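Local coordinates for protein beta-1,4-mannanase (Aplysia kurodai, PDB 3VUP) that probably hydrolyses the beta-1,4-linked mannose backbone of dietary mannan in the sea hare's digestive fluid, at residues K139-K142 and P143-H147; M222-N226 and P227-T231. All blocks are in the same frame, centred on the assembly; numbering follows the deposited sequence.

Interaction 1: K139-K142 and P143-H147. With SO4 (sulfate ion), chain H.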
# COMPACT_ATOMS: atom_id res chain seq x y z
N LYS A 139 11.17 -12.76 12.98
CA LYS A 139 12.21 -11.90 13.56
C LYS A 139 11.97 -10.40 13.38
O LYS A 139 12.56 -9.59 14.10
CB LYS A 139 13.59 -12.28 13.02
CG LYS A 139 14.07 -13.65 13.45
CD LYS A 139 14.51 -13.64 14.90
CE LYS A 139 15.30 -14.89 15.27
NZ LYS A 139 16.10 -14.68 16.52
N ALA A 140 11.15 -10.02 12.40
CA ALA A 140 10.92 -8.61 12.12
C ALA A 140 9.45 -8.20 12.10
O ALA A 140 9.06 -7.28 12.80
CB ALA A 140 11.62 -8.18 10.83
N LEU A 141 8.64 -8.86 11.27
CA LEU A 141 7.27 -8.39 11.07
C LEU A 141 6.43 -8.51 12.34
O LEU A 141 5.81 -7.54 12.77
CB LEU A 141 6.61 -9.13 9.91
CG LEU A 141 5.18 -8.68 9.59
CD1 LEU A 141 5.10 -7.21 9.21
CD2 LEU A 141 4.63 -9.54 8.48
N LYS A 142 6.39 -9.71 12.93
CA LYS A 142 5.60 -9.87 14.14
C LYS A 142 6.07 -8.93 15.27
O LYS A 142 5.23 -8.29 15.91
CB LYS A 142 5.50 -11.34 14.57
CG LYS A 142 4.63 -12.20 13.65
CD LYS A 142 4.63 -13.65 14.10
CE LYS A 142 3.67 -14.51 13.29
NZ LYS A 142 3.54 -15.86 13.90
N PRO A 143 7.39 -8.81 15.51
CA PRO A 143 7.79 -7.84 16.54
C PRO A 143 7.34 -6.40 16.26
O PRO A 143 6.90 -5.71 17.18
CB PRO A 143 9.31 -7.95 16.54
CG PRO A 143 9.55 -9.40 16.18
CD PRO A 143 8.51 -9.71 15.15
N ILE A 144 7.42 -5.97 15.01
CA ILE A 144 6.98 -4.62 14.66
C ILE A 144 5.47 -4.46 14.89
O ILE A 144 5.03 -3.51 15.55
CB ILE A 144 7.34 -4.26 13.21
CG1 ILE A 144 8.86 -4.11 13.06
CG2 ILE A 144 6.61 -2.99 12.77
CD1 ILE A 144 9.33 -4.10 11.62
N VAL A 145 4.69 -5.39 14.35
CA VAL A 145 3.24 -5.33 14.45
C VAL A 145 2.78 -5.39 15.90
O VAL A 145 1.88 -4.65 16.31
CB VAL A 145 2.61 -6.46 13.61
CG1 VAL A 145 1.12 -6.60 13.89
CG2 VAL A 145 2.87 -6.23 12.13
N ASN A 146 3.42 -6.26 16.67
CA ASN A 146 3.08 -6.36 18.08
C ASN A 146 3.38 -5.08 18.84
O ASN A 146 2.62 -4.66 19.71
CB ASN A 146 3.83 -7.52 18.73
CG ASN A 146 3.49 -7.67 20.19
OD1 ASN A 146 2.37 -8.03 20.54
ND2 ASN A 146 4.46 -7.39 21.05
N HIS A 147 4.50 -4.44 18.51
CA HIS A 147 4.94 -3.26 19.24
C HIS A 147 3.96 -2.10 19.10
O HIS A 147 3.80 -1.30 20.02
CB HIS A 147 6.32 -2.83 18.76
CG HIS A 147 6.94 -1.77 19.61
ND1 HIS A 147 7.47 -2.04 20.85
CD2 HIS A 147 7.11 -0.45 19.40
CE1 HIS A 147 7.94 -0.92 21.38
NE2 HIS A 147 7.73 0.06 20.52
S SO4 H . 3.00 -18.88 11.80
O1 SO4 H . 4.26 -18.54 11.14
O2 SO4 H . 2.02 -19.39 10.83
O3 SO4 H . 3.24 -19.91 12.81
O4 SO4 H . 2.47 -17.69 12.46

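Interaction 2: M222-N226 and P227-T231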
# COMPACT_ATOMS: atom_id res chain seq x y z
N MET A 222 -2.59 -3.99 -0.29
CA MET A 222 -1.44 -4.09 -1.18
C MET A 222 -1.78 -3.19 -2.37
O MET A 222 -2.92 -3.18 -2.84
CB MET A 222 -1.20 -5.55 -1.57
CG MET A 222 -0.16 -5.79 -2.66
SD MET A 222 -0.83 -5.53 -4.32
CE MET A 222 -2.22 -6.66 -4.26
N GLY A 223 -0.81 -2.42 -2.85
CA GLY A 223 -1.06 -1.45 -3.90
C GLY A 223 -0.71 -1.96 -5.29
O GLY A 223 0.47 -2.08 -5.63
N VAL A 224 -1.72 -2.26 -6.10
CA VAL A 224 -1.46 -2.73 -7.46
C VAL A 224 -1.11 -1.58 -8.38
O VAL A 224 -1.59 -0.45 -8.22
CB VAL A 224 -2.65 -3.54 -8.05
CG1 VAL A 224 -2.95 -4.76 -7.18
CG2 VAL A 224 -3.89 -2.68 -8.25
N TRP A 225 -0.29 -1.85 -9.39
CA TRP A 225 0.14 -0.80 -10.30
C TRP A 225 -0.98 -0.29 -11.19
O TRP A 225 -0.93 0.84 -11.68
CB TRP A 225 1.35 -1.27 -11.11
CG TRP A 225 1.15 -1.49 -12.60
CD1 TRP A 225 1.65 -0.70 -13.60
CD2 TRP A 225 0.46 -2.58 -13.26
NE1 TRP A 225 1.31 -1.22 -14.83
CE2 TRP A 225 0.58 -2.36 -14.64
CE3 TRP A 225 -0.27 -3.69 -12.81
CZ2 TRP A 225 0.01 -3.22 -15.59
CZ3 TRP A 225 -0.84 -4.54 -13.76
CH2 TRP A 225 -0.69 -4.30 -15.13
N ASN A 226 -1.99 -1.14 -11.38
CA ASN A 226 -3.06 -0.92 -12.33
C ASN A 226 -4.10 -1.99 -11.96
O ASN A 226 -3.72 -3.13 -11.68
CB ASN A 226 -2.51 -1.16 -13.75
CG ASN A 226 -3.50 -0.84 -14.85
OD1 ASN A 226 -4.63 -1.31 -14.84
ND2 ASN A 226 -3.06 -0.04 -15.83
N PRO A 227 -5.40 -1.64 -11.95
CA PRO A 227 -6.38 -2.66 -11.58
C PRO A 227 -6.47 -3.86 -12.54
O PRO A 227 -7.17 -4.81 -12.21
CB PRO A 227 -7.71 -1.89 -11.57
CG PRO A 227 -7.46 -0.72 -12.46
CD PRO A 227 -6.03 -0.34 -12.21
N LYS A 228 -5.76 -3.83 -13.67
CA LYS A 228 -5.69 -4.99 -14.55
C LYS A 228 -5.30 -6.29 -13.85
O LYS A 228 -5.68 -7.35 -14.34
CB LYS A 228 -4.77 -4.72 -15.74
CG LYS A 228 -5.38 -3.80 -16.77
CD LYS A 228 -4.41 -3.43 -17.86
CE LYS A 228 -5.06 -2.47 -18.86
NZ LYS A 228 -4.15 -2.16 -20.00
N SER A 229 -4.54 -6.24 -12.75
CA SER A 229 -4.20 -7.46 -12.02
C SER A 229 -5.18 -7.82 -10.90
O SER A 229 -4.97 -8.81 -10.21
CB SER A 229 -2.81 -7.32 -11.41
OG SER A 229 -2.84 -6.20 -10.55
N ASN A 230 -6.24 -7.03 -10.75
CA ASN A 230 -7.04 -7.01 -9.51
C ASN A 230 -8.55 -6.99 -9.81
O ASN A 230 -9.33 -6.62 -8.94
CB ASN A 230 -6.61 -5.74 -8.74
CG ASN A 230 -6.85 -5.77 -7.21
OD1 ASN A 230 -6.43 -4.83 -6.55
ND2 ASN A 230 -7.49 -6.80 -6.67
N THR A 231 -8.96 -7.39 -11.01
CA THR A 231 -10.37 -7.48 -11.33
C THR A 231 -10.60 -8.64 -12.29
O THR A 231 -9.74 -8.92 -13.13
CB THR A 231 -10.92 -6.16 -11.94
OG1 THR A 231 -12.31 -6.29 -12.23
CG2 THR A 231 -10.19 -5.78 -13.22
O HOH W 1 -5.34 -4.17 -3.99

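Interaction 1: K139-K142 and P143-H147
One delta carbon of L141, CD1, meets CG2 of V145 at 3.8 Å, and the two side chains lie alongside each other one helical turn apart on the inner flank of a helix. With CG anti to the backbone N (chi1 -178°), the L141 chain leaves the helix crosswise, and its CD1 branch, not CD2, turns to V145. CG1 of I144 lies closer still to the backbone, 3.2 Å from A140 O, the oxygen that also accepts I144 N at 3.0 Å. Backbone bonds from V145 N to L141 O and from N146 N to K142 O carry the turn onward. This is an outer helix of a TIM barrel, 130-147, on the crossover between the parallel strands 105-112 and 157-161, and it illustrates how a proline is accommodated inside a helix. Having no hydrogen on N, P143 cannot bond to the preceding turn. Its ring carbon CG instead stands 3.7 Å from K139 O, and the helix widens to a pi-type turn at 139-141 and kinks. Packing is tight here, CD of P143 being pressed to 3.5 Å from CB of K142. I144 goes on to pack against M88 and L89 of helix 88-101, whereas V145 touches T214 at the end of helix 197-214. The solvent side is looser: K139 is exposed and turned away from the following turn. K142 runs extended past A210 and T214 before NZ hydrogen-bonds O4 of a sulfate ion at 2.6 Å. That anion, probably left by the crystallisation liquor, is also held by Q134 and K251.

Interaction 2: M222-N226 and P227-T231
N226 turns its side-chain oxygen back onto the chain that follows it: OD1 accepts the backbone N of K228 at 3.0 Å, closing an Asx turn. The N-H points almost straight at the oxygen (164°), although the donor is tilted 20° from the carbonyl plane. The backbone oxygen of N226 adds a second, weak bond from S229 N at 3.4 Å, and the two bonds take up N-H groups of the short 3-10 segment 227-229. A chi1 of -175° swings CG of N226 away from the backbone N and to the carbonyl side, from where OD1 reaches K228 N and also lies 3.2 Å from CG of K228. CB of N226 meanwhile sits above the centre of one face of the W225 ring, and OG of S229 comes to that ring's edge, 4.1 Å from CZ3. With an alanine here in place of N226, K228 N would probably lose its side-chain acceptor and D271 the amide it receives from ND2. Beside S229, V224 and N230 cross at about a right angle, CG1 of V224 lying 3.5 Å from OD1 of N230. A water lies 2.9 Å from both M222 O and N230 OD1, within donating distance of each. Further out, E164 positions the framework twice, taking a bond from W225 N through OE1 and pairing with S229 OG through OE2, while N238 holds ND2 of N230. The turn thus rides on the C-terminal end of barrel strand 220-224, with V224, P227 and N230 packed against F261 of the neighbouring strand 259-262.

Interactions 1 and 2 sample two layers of one TIM barrel: 139-147 lies on an outer helix, 222-231 spans the end of barrel strand 220-224 and the loop that leaves it. Their centres are 27 Å apart, on opposite sides of the chain's centre, and their nearest atoms stay about 12 Å from each other, so neither touches the other. Helix 197-214, which interaction 1 packs against, leads along the chain into strand 220-224, where interaction 2 begins. In TIM-barrel enzymes the active site lies at the C-terminal ends of the strands, which places interaction 2 probably near the mannan-binding side; the sulfate at interaction 1 is no evidence of a substrate site.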